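Local coordinates for protein putative tryptophan halogenase (Xanthomonas campestris pv. campestris, PDB 6Y1W) that probably uses reduced flavin to halogenate an aromatic substrate, as a putative flavin-dependent halogenase of the tryptophan halogenase family, captured here without its flavin, at residues A[151-154]-A[160-163]; A[137-142]-A[476-481]; A[394-399]-A[405-410]. One frame throughout, in Å; residues are numbered along the deposited sequence. Where two conformers were deposited one is given.

Contact 1 (A[151-154]-A[160-163]); sequences FAHL and NYAY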
loop_
_atom_site.group_PDB
_atom_site.type_symbol
_atom_site.label_atom_id
_atom_site.label_comp_id
_atom_site.label_asym_id
_atom_site.label_seq_id
_atom_site.Cartn_x
_atom_site.Cartn_y
_atom_site.Cartn_z
ATOM N N PHE A 151 -17.021 -7.829 24.914
ATOM C CA PHE A 151 -16.362 -6.677 24.304
ATOM C C PHE A 151 -15.943 -5.690 25.378
ATOM O O PHE A 151 -16.747 -5.354 26.264
ATOM C CB PHE A 151 -17.250 -5.919 23.291
ATOM C CG PHE A 151 -16.523 -4.757 22.654
ATOM C CD1 PHE A 151 -15.716 -4.972 21.542
ATOM C CD2 PHE A 151 -16.537 -3.488 23.235
ATOM C CE1 PHE A 151 -14.986 -3.937 20.997
ATOM C CE2 PHE A 151 -15.796 -2.444 22.703
ATOM C CZ PHE A 151 -15.002 -2.679 21.576
ATOM N N ALA A 152 -14.720 -5.178 25.243
ATOM C CA ALA A 152 -14.304 -3.891 25.809
ATOM C C ALA A 152 -13.107 -3.405 24.999
ATOM O O ALA A 152 -12.488 -4.185 24.290
ATOM C CB ALA A 152 -13.961 -4.033 27.310
ATOM N N HIS A 153 -12.794 -2.100 25.081
ATOM C CA HIS A 153 -11.583 -1.620 24.421
ATOM C C HIS A 153 -10.356 -2.179 25.129
ATOM O O HIS A 153 -10.359 -2.377 26.343
ATOM C CB HIS A 153 -11.468 -0.089 24.436
ATOM C CG HIS A 153 -12.648 0.614 23.862
ATOM N ND1 HIS A 153 -13.743 0.961 24.622
ATOM C CD2 HIS A 153 -12.912 1.030 22.605
ATOM C CE1 HIS A 153 -14.630 1.574 23.858
ATOM N NE2 HIS A 153 -14.155 1.619 22.624
ATOM N N LEU A 154 -9.301 -2.399 24.361
ATOM C CA LEU A 154 -8.032 -2.798 24.963
ATOM C C LEU A 154 -6.962 -1.751 24.707
ATOM O O LEU A 154 -7.036 -1.016 23.718
ATOM C CB LEU A 154 -7.570 -4.153 24.413
ATOM C CG LEU A 154 -8.336 -5.352 24.969
ATOM C CD1 LEU A 154 -7.931 -6.658 24.258
ATOM C CD2 LEU A 154 -8.091 -5.434 26.482
ATOM N N ASN A 160 -9.830 -4.910 17.709
ATOM C CA ASN A 160 -10.265 -4.312 16.456
ATOM C C ASN A 160 -11.769 -4.490 16.294
ATOM O O ASN A 160 -12.269 -5.608 16.478
ATOM C CB ASN A 160 -9.522 -4.973 15.296
ATOM C CG ASN A 160 -8.035 -4.672 15.360
ATOM O OD1 ASN A 160 -7.626 -3.580 14.997
ATOM N ND2 ASN A 160 -7.244 -5.598 15.901
ATOM N N TYR A 161 -12.485 -3.404 15.982
ATOM C CA TYR A 161 -13.944 -3.461 16.079
ATOM C C TYR A 161 -14.560 -2.372 15.211
ATOM O O TYR A 161 -13.883 -1.447 14.737
ATOM C CB TYR A 161 -14.435 -3.280 17.535
ATOM C CG TYR A 161 -14.167 -1.878 18.062
ATOM C CD1 TYR A 161 -12.952 -1.566 18.702
ATOM C CD2 TYR A 161 -15.115 -0.871 17.925
ATOM C CE1 TYR A 161 -12.687 -0.279 19.114
ATOM C CE2 TYR A 161 -14.848 0.436 18.367
ATOM C CZ TYR A 161 -13.637 0.698 18.981
ATOM O OH TYR A 161 -13.341 1.975 19.422
ATOM N N ALA A 162 -15.884 -2.496 15.014
ATOM C CA ALA A 162 -16.684 -1.439 14.404
ATOM C C ALA A 162 -18.059 -1.458 15.077
ATOM O O ALA A 162 -18.152 -1.855 16.250
ATOM C CB ALA A 162 -16.789 -1.621 12.889
ATOM N N TYR A 163 -19.130 -1.075 14.361
ATOM C CA TYR A 163 -20.426 -0.834 14.999
ATOM C C TYR A 163 -21.572 -1.447 14.212
ATOM O O TYR A 163 -21.526 -1.571 12.987
ATOM C CB TYR A 163 -20.731 0.670 15.097
ATOM C CG TYR A 163 -19.547 1.505 15.561
ATOM C CD1 TYR A 163 -19.185 1.509 16.889
ATOM C CD2 TYR A 163 -18.840 2.271 14.648
ATOM C CE1 TYR A 163 -18.098 2.282 17.331
ATOM C CE2 TYR A 163 -17.739 3.050 15.060
ATOM C CZ TYR A 163 -17.407 3.068 16.405
ATOM O OH TYR A 163 -16.324 3.855 16.751
#
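Phe151 drives the edge of its ring against one face of Tyr161, a T-shaped pair whose ring planes stand 74° apart with centroids separated by 5.1 Å. The leading atom is CZ, placed 3.6 Å above the plane of the Tyr161 ring and displaced from its centre toward the rim. Beside it, Phe151 CE1 settles 3.6 Å from Tyr161 CB, so the phenylalanine reaches the root of the tyrosine side chain as well as its ring. Tyr161 meets it there because its CG is set between the backbone N and the carbonyl carbon (chi1 67°).

At the phenolic end the partner changes. His153 also directs its ring edge to the face of Tyr161, in an offset edge-to-face arrangement with planes at 79° and centroids 5.3 Å apart. Its CD2 is 3.7 Å from Tyr161 CE1, while Phe151 CE2 lies over the centre of the imidazole, 4.3 Å above its plane. Phe151 and His153 thus both meet Tyr161, and the three rings form an aromatic cluster between the loop that follows helix 141-148 and the approach to strand 162-166, the central strand of a three-stranded antiparallel sheet. That sheet has strand 87-89 on one edge, and the Tyr161 side chain is about 6 Å from that of Lys89, the predicted active-site lysine.

The polar ends share one carboxylate: Glu77 is hydrogen-bonded at both oxygens, OE1 with His153 NE2 and OE2 with Tyr161 OH, which should limit rotation of the imidazole. Phe88 extends the cluster, stacking with Phe151 and meeting Tyr161 edge-to-face, while Phe495 and Tyr499 bring further rings to His153.

Contact 2 (A[137-142]-A[476-481]); sequences GDYCLE and EGIRQR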
loop_
_atom_site.group_PDB
_atom_site.type_symbol
_atom_site.label_atom_id
_atom_site.label_comp_id
_atom_site.label_asym_id
_atom_site.label_seq_id
_atom_site.Cartn_x
_atom_site.Cartn_y
_atom_site.Cartn_z
ATOM N N GLY A 137 -9.930 -20.506 14.039
ATOM C CA GLY A 137 -10.512 -19.381 14.776
ATOM C C GLY A 137 -10.052 -19.280 16.219
ATOM O O GLY A 137 -10.090 -18.190 16.797
ATOM N N ASP A 138 -9.590 -20.392 16.816
ATOM C CA ASP A 138 -9.132 -20.372 18.202
ATOM C C ASP A 138 -7.916 -19.489 18.430
ATOM O O ASP A 138 -7.585 -19.205 19.586
ATOM C CB ASP A 138 -8.758 -21.788 18.690
ATOM C CG ASP A 138 -9.991 -22.663 18.918
ATOM O OD1 ASP A 138 -11.110 -22.173 18.695
ATOM O OD2 ASP A 138 -9.862 -23.856 19.281
ATOM N N TYR A 139 -7.253 -19.036 17.374
ATOM C CA TYR A 139 -6.036 -18.249 17.500
ATOM C C TYR A 139 -6.259 -16.758 17.242
ATOM O O TYR A 139 -5.287 -16.028 17.082
ATOM C CB TYR A 139 -4.959 -18.831 16.563
ATOM C CG TYR A 139 -4.766 -20.315 16.839
ATOM C CD1 TYR A 139 -3.973 -20.734 17.919
ATOM C CD2 TYR A 139 -5.359 -21.282 16.027
ATOM C CE1 TYR A 139 -3.818 -22.099 18.189
ATOM C CE2 TYR A 139 -5.198 -22.656 16.310
ATOM C CZ TYR A 139 -4.411 -23.034 17.383
ATOM O OH TYR A 139 -4.248 -24.374 17.703
ATOM N N CYS A 140 -7.513 -16.299 17.243
ATOM C CA CYS A 140 -7.867 -14.908 16.945
ATOM C C CYS A 140 -8.786 -14.364 18.040
ATOM O O CYS A 140 -9.902 -14.876 18.223
ATOM C CB CYS A 140 -8.582 -14.821 15.598
ATOM S SG CYS A 140 -9.055 -13.132 15.199
ATOM N N LEU A 141 -8.333 -13.324 18.745
ATOM C CA LEU A 141 -9.109 -12.789 19.874
ATOM C C LEU A 141 -10.473 -12.265 19.426
ATOM O O LEU A 141 -11.504 -12.548 20.052
ATOM C CB LEU A 141 -8.323 -11.666 20.559
ATOM C CG LEU A 141 -9.077 -10.903 21.661
ATOM C CD1 LEU A 141 -9.443 -11.834 22.824
ATOM C CD2 LEU A 141 -8.295 -9.646 22.123
ATOM N N GLU A 142 -10.501 -11.458 18.365
ATOM C CA GLU A 142 -11.787 -10.884 17.967
ATOM C C GLU A 142 -12.786 -11.968 17.624
ATOM O O GLU A 142 -13.987 -11.851 17.920
ATOM C CB GLU A 142 -11.601 -9.935 16.776
ATOM C CG GLU A 142 -10.985 -8.603 17.176
ATOM C CD GLU A 142 -9.447 -8.622 17.258
ATOM O OE1 GLU A 142 -8.793 -9.692 17.181
ATOM O OE2 GLU A 142 -8.872 -7.517 17.362
ATOM N N GLU A 476 -0.041 -23.280 21.102
ATOM C CA GLU A 476 -0.700 -23.230 22.410
ATOM C C GLU A 476 -0.363 -21.955 23.174
ATOM O O GLU A 476 -1.204 -21.454 23.929
ATOM C CB GLU A 476 -0.336 -24.460 23.250
ATOM C CG GLU A 476 -1.232 -25.649 23.003
ATOM C CD GLU A 476 -2.691 -25.361 23.350
ATOM O OE1 GLU A 476 -3.042 -25.440 24.550
ATOM O OE2 GLU A 476 -3.482 -25.057 22.421
ATOM N N GLY A 477 0.851 -21.412 23.006
ATOM C CA GLY A 477 1.162 -20.137 23.634
ATOM C C GLY A 477 0.276 -19.023 23.110
ATOM O O GLY A 477 -0.223 -18.202 23.883
ATOM N N ILE A 478 0.046 -19.002 21.792
ATOM C CA ILE A 478 -0.915 -18.054 21.209
ATOM C C ILE A 478 -2.315 -18.273 21.791
ATOM O O ILE A 478 -2.988 -17.319 22.221
ATOM C CB ILE A 478 -0.916 -18.185 19.673
ATOM C CG1 ILE A 478 0.415 -17.680 19.075
ATOM C CG2 ILE A 478 -2.110 -17.450 19.050
ATOM C CD1 ILE A 478 0.617 -18.160 17.659
ATOM N N ARG A 479 -2.790 -19.523 21.814
ATOM C CA ARG A 479 -4.157 -19.757 22.286
ATOM C C ARG A 479 -4.309 -19.356 23.752
ATOM O O ARG A 479 -5.366 -18.835 24.160
ATOM C CB ARG A 479 -4.551 -21.217 22.074
ATOM C CG ARG A 479 -6.060 -21.453 22.216
ATOM C CD ARG A 479 -6.447 -22.858 21.886
ATOM N NE ARG A 479 -5.883 -23.795 22.847
ATOM C CZ ARG A 479 -6.409 -24.006 24.044
ATOM N NH1 ARG A 479 -7.510 -23.352 24.401
ATOM N NH2 ARG A 479 -5.841 -24.868 24.875
ATOM N N GLN A 480 -3.271 -19.589 24.568
ATOM C CA GLN A 480 -3.362 -19.208 25.975
ATOM C C GLN A 480 -3.417 -17.701 26.149
ATOM O O GLN A 480 -4.134 -17.205 27.031
ATOM C CB GLN A 480 -2.188 -19.783 26.773
ATOM C CG GLN A 480 -2.267 -21.272 26.901
ATOM C CD GLN A 480 -0.973 -21.873 27.441
ATOM O OE1 GLN A 480 0.004 -21.160 27.695
ATOM N NE2 GLN A 480 -0.954 -23.194 27.594
ATOM N N ARG A 481 -2.684 -16.961 25.309
ATOM C CA ARG A 481 -2.747 -15.512 25.368
ATOM C C ARG A 481 -4.119 -15.004 24.904
ATOM O O ARG A 481 -4.706 -14.131 25.548
ATOM C CB ARG A 481 -1.605 -14.919 24.552
ATOM C CG ARG A 481 -0.222 -15.146 25.226
ATOM C CD ARG A 481 0.897 -14.388 24.518
ATOM N NE ARG A 481 1.281 -15.033 23.263
ATOM C CZ ARG A 481 2.143 -16.043 23.168
ATOM N NH1 ARG A 481 2.732 -16.537 24.253
ATOM N NH2 ARG A 481 2.417 -16.560 21.982
HETATM O O HOH W 1 -2.938 -25.075 19.877
#
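Arg479 starts from CB with its chain extended, CG lying opposite the backbone N (chi1 -166°), and then bends at chi3 (66°), a course that lays its methylenes along Asp138 and folds the guanidinium back to Glu476. Tyr139, with CG beside its own backbone N, brings its ring to the same helix face. The methylenes do the touching: Arg479 CG is 3.8 Å from the carbonyl O of Asp138, and Arg479 CB is 4.1 Å from Tyr139 CE1. On the same side of the ring, nearer its root, the Ile478 CG2 methyl sits at the edge near the ring plane, 3.9 Å from Tyr139 CD1.

The join links two distant parts of the chain, the turn leading into helix 141-148, with Cys140 as N-cap residue, and helix 468-486. No direct hydrogen bond spans it; in one of the two conformers of Glu476, water 1 does the bridging, 2.6 Å from Tyr139 OH and donating to Glu476 OE2. The phenol oxygen is hydrogen-bonded also to the backbone N of Arg134, which helps fix the ring.

Within the helix, one turn apart, Arg479 grips that same conformer of Glu476 side-on, so this pairing, like the water bridge, is conditional. Its NE gives a nearly straight bond to Glu476 OE2 (2.7 Å, 169° at the hydrogen) with the acceptor in the guanidinium plane; NH2 makes a more bent one to Glu476 OE1, using that oxygen's syn lone pair. Asp138 OD2 remains 5.3 Å from Arg479 NE and forms its salt bridge with Arg134 instead.

Contact 3 (A[394-399]-A[405-410]); sequences LHYHAT and AFWRDC
Two consecutive helices joined by a short loop meet here, the C-terminal end of helix 371-397 lying against the short helix 405-412, in the helical part of the halogenase chain. Their one direct hydrogen bond runs from His397 ND1 to the backbone O of Cys410, 2.9 Å long with 163° at the hydrogen. The acceptor lies at the imidazole edge, near the ring plane, and the donor comes in the carbonyl plane of Cys410. This grip depends on the His397 side chain extending opposite its backbone N (chi1 -168°).

Next to this bond the packing turns apolar around Tyr396. Phe406 CZ approaches Tyr396 CE1 to 3.7 Å, the tyrosine atom lying at the edge of the Phe406 ring, and Trp407 CZ3 comes obliquely to within 3.9 Å of Tyr396 CD1. Cys410 supplies the third partner: its SG is 4.9 Å from the Tyr396 ring centroid, 61° off the normal, an oblique sulfur-aromatic contact. The same sulfur lies above one face of Phe406, offset toward the rim, so one sulfur touches both rings. Cys410 CB also presses on Tyr396 O at 3.3 Å; that carbonyl is buried with no polar partner in the model. Beyond the helix end, Thr399 CG2 touches Trp407 CE3 at 4.1 Å.

Outer polar partners tie the helix pair to its surroundings. Tyr396 OH bonds to Glu344, Trp407 NE1 to the carbonyl O of Asp269, a residue lining butanediol pockets seen here, and His395 reaches Glu347, predicted to bind tryptophan. Helices 417-429 and 442-451 pack against the end of helix 371-397 through Leu394.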
loop_
_atom_site.group_PDB
_atom_site.type_symbol
_atom_site.label_atom_id
_atom_site.label_comp_id
_atom_site.label_asym_id
_atom_site.label_seq_id
_atom_site.Cartn_x
_atom_site.Cartn_y
_atom_site.Cartn_z
ATOM N N LEU A 394 -15.863 -13.671 -4.239
ATOM C CA LEU A 394 -15.272 -14.811 -3.555
ATOM C C LEU A 394 -16.280 -15.547 -2.674
ATOM O O LEU A 394 -16.301 -16.785 -2.642
ATOM C CB LEU A 394 -14.093 -14.310 -2.725
ATOM C CG LEU A 394 -13.518 -15.302 -1.745
ATOM C CD1 LEU A 394 -12.901 -16.542 -2.439
ATOM C CD2 LEU A 394 -12.468 -14.612 -0.899
ATOM N N HIS A 395 -17.148 -14.805 -1.976
ATOM C CA HIS A 395 -18.101 -15.460 -1.075
ATOM C C HIS A 395 -19.047 -16.402 -1.819
ATOM O O HIS A 395 -19.443 -17.432 -1.263
ATOM C CB HIS A 395 -18.900 -14.397 -0.321
ATOM C CG HIS A 395 -18.235 -13.932 0.940
ATOM N ND1 HIS A 395 -17.957 -14.797 1.985
ATOM C CD2 HIS A 395 -17.791 -12.706 1.327
ATOM C CE1 HIS A 395 -17.380 -14.119 2.970
ATOM N NE2 HIS A 395 -17.277 -12.850 2.603
ATOM N N TYR A 396 -19.432 -16.055 -3.047
ATOM C CA TYR A 396 -20.355 -16.879 -3.820
ATOM C C TYR A 396 -19.632 -17.978 -4.581
ATOM O O TYR A 396 -20.202 -19.064 -4.765
ATOM C CB TYR A 396 -21.142 -16.014 -4.814
ATOM C CG TYR A 396 -22.213 -15.200 -4.135
ATOM C CD1 TYR A 396 -23.409 -15.785 -3.767
ATOM C CD2 TYR A 396 -22.033 -13.833 -3.872
ATOM C CE1 TYR A 396 -24.425 -15.057 -3.158
ATOM C CE2 TYR A 396 -23.054 -13.104 -3.240
ATOM C CZ TYR A 396 -24.241 -13.728 -2.905
ATOM O OH TYR A 396 -25.274 -13.053 -2.309
ATOM N N HIS A 397 -18.401 -17.720 -5.040
ATOM C CA HIS A 397 -17.707 -18.664 -5.921
ATOM C C HIS A 397 -17.005 -19.767 -5.157
ATOM O O HIS A 397 -16.925 -20.900 -5.655
ATOM C CB HIS A 397 -16.676 -17.921 -6.788
ATOM C CG HIS A 397 -16.112 -18.746 -7.916
ATOM N ND1 HIS A 397 -16.913 -19.288 -8.900
ATOM C CD2 HIS A 397 -14.833 -19.070 -8.240
ATOM C CE1 HIS A 397 -16.145 -19.912 -9.790
ATOM N NE2 HIS A 397 -14.883 -19.799 -9.415
ATOM N N ALA A 398 -16.467 -19.462 -3.975
ATOM C CA ALA A 398 -15.772 -20.461 -3.160
ATOM C C ALA A 398 -16.814 -21.203 -2.327
ATOM O O ALA A 398 -17.182 -20.782 -1.232
ATOM C CB ALA A 398 -14.709 -19.801 -2.295
ATOM N N THR A 399 -17.343 -22.314 -2.858
ATOM C CA THR A 399 -18.379 -23.026 -2.116
ATOM C C THR A 399 -18.351 -24.481 -2.539
ATOM O O THR A 399 -18.029 -24.785 -3.694
ATOM C CB THR A 399 -19.800 -22.454 -2.327
ATOM O OG1 THR A 399 -20.713 -23.225 -1.541
ATOM C CG2 THR A 399 -20.227 -22.507 -3.816
ATOM N N ALA A 405 -29.722 -24.779 -8.215
ATOM C CA ALA A 405 -29.189 -24.239 -9.459
ATOM C C ALA A 405 -28.411 -22.949 -9.199
ATOM O O ALA A 405 -27.367 -22.699 -9.817
ATOM C CB ALA A 405 -30.329 -23.974 -10.447
ATOM N N PHE A 406 -28.906 -22.130 -8.268
ATOM C CA PHE A 406 -28.211 -20.912 -7.862
ATOM C C PHE A 406 -26.774 -21.205 -7.425
ATOM O O PHE A 406 -25.822 -20.619 -7.951
ATOM C CB PHE A 406 -28.995 -20.230 -6.723
ATOM C CG PHE A 406 -28.308 -18.992 -6.170
ATOM C CD1 PHE A 406 -28.528 -17.758 -6.739
ATOM C CD2 PHE A 406 -27.509 -19.099 -5.062
ATOM C CE1 PHE A 406 -27.899 -16.611 -6.201
ATOM C CE2 PHE A 406 -26.863 -17.978 -4.499
ATOM C CZ PHE A 406 -27.085 -16.716 -5.084
ATOM N N TRP A 407 -26.584 -22.157 -6.510
ATOM C CA TRP A 407 -25.219 -22.441 -6.060
ATOM C C TRP A 407 -24.376 -23.115 -7.146
ATOM O O TRP A 407 -23.167 -22.883 -7.216
ATOM C CB TRP A 407 -25.237 -23.295 -4.786
ATOM C CG TRP A 407 -25.717 -22.463 -3.628
ATOM C CD1 TRP A 407 -26.901 -22.612 -2.932
ATOM C CD2 TRP A 407 -25.070 -21.297 -3.073
ATOM N NE1 TRP A 407 -26.992 -21.626 -1.954
ATOM C CE2 TRP A 407 -25.898 -20.802 -2.043
ATOM C CE3 TRP A 407 -23.863 -20.641 -3.344
ATOM C CZ2 TRP A 407 -25.554 -19.679 -1.264
ATOM C CZ3 TRP A 407 -23.512 -19.494 -2.543
ATOM C CH2 TRP A 407 -24.367 -19.040 -1.545
ATOM N N ARG A 408 -24.968 -23.996 -7.957
ATOM C CA ARG A 408 -24.189 -24.585 -9.050
ATOM C C ARG A 408 -23.715 -23.507 -10.007
ATOM O O ARG A 408 -22.576 -23.565 -10.508
ATOM C CB ARG A 408 -25.021 -25.632 -9.801
ATOM C CG ARG A 408 -25.286 -26.888 -8.959
ATOM C CD ARG A 408 -25.960 -27.993 -9.831
ATOM N NE ARG A 408 -27.314 -27.683 -10.305
ATOM C CZ ARG A 408 -28.454 -27.861 -9.626
ATOM N NH1 ARG A 408 -28.447 -28.296 -8.359
ATOM N NH2 ARG A 408 -29.617 -27.586 -10.209
ATOM N N ASP A 409 -24.573 -22.515 -10.265
ATOM C CA ASP A 409 -24.181 -21.429 -11.168
ATOM C C ASP A 409 -23.087 -20.566 -10.536
ATOM O O ASP A 409 -22.115 -20.186 -11.206
ATOM C CB ASP A 409 -25.378 -20.548 -11.538
ATOM C CG ASP A 409 -26.390 -21.260 -12.444
ATOM O OD1 ASP A 409 -26.144 -22.419 -12.883
ATOM O OD2 ASP A 409 -27.441 -20.658 -12.680
ATOM N N CYS A 410 -23.199 -20.284 -9.234
ATOM C CA CYS A 410 -22.144 -19.500 -8.575
ATOM C C CYS A 410 -20.808 -20.229 -8.619
ATOM O O CYS A 410 -19.750 -19.615 -8.806
ATOM C CB CYS A 410 -22.508 -19.217 -7.105
ATOM S SG CYS A 410 -23.864 -18.073 -6.798
#

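Overall arrangement
Contact 3 is the most buried of the three, whereas contacts 1 and 2 are only partly buried; contact 2, centred 26 Å from the middle of the chain, is also the most peripheral. Contacts 1 and 2 adjoin through the segment around helix 141-148: Asn160 N probably hydrogen-bonds Glu142 OE2, and Leu154 CD1 packs on Leu141 CD2. Contact 3 stands apart, its nearest atoms about 15 Å from either. Their chemistry differs. Contact 1 relies on edge-to-face rings, contact 2 on aliphatic groups against a tyrosine ring and a bridging water beside an intrahelical salt bridge, and contact 3 on aromatic and sulfur packing with one direct hydrogen bond.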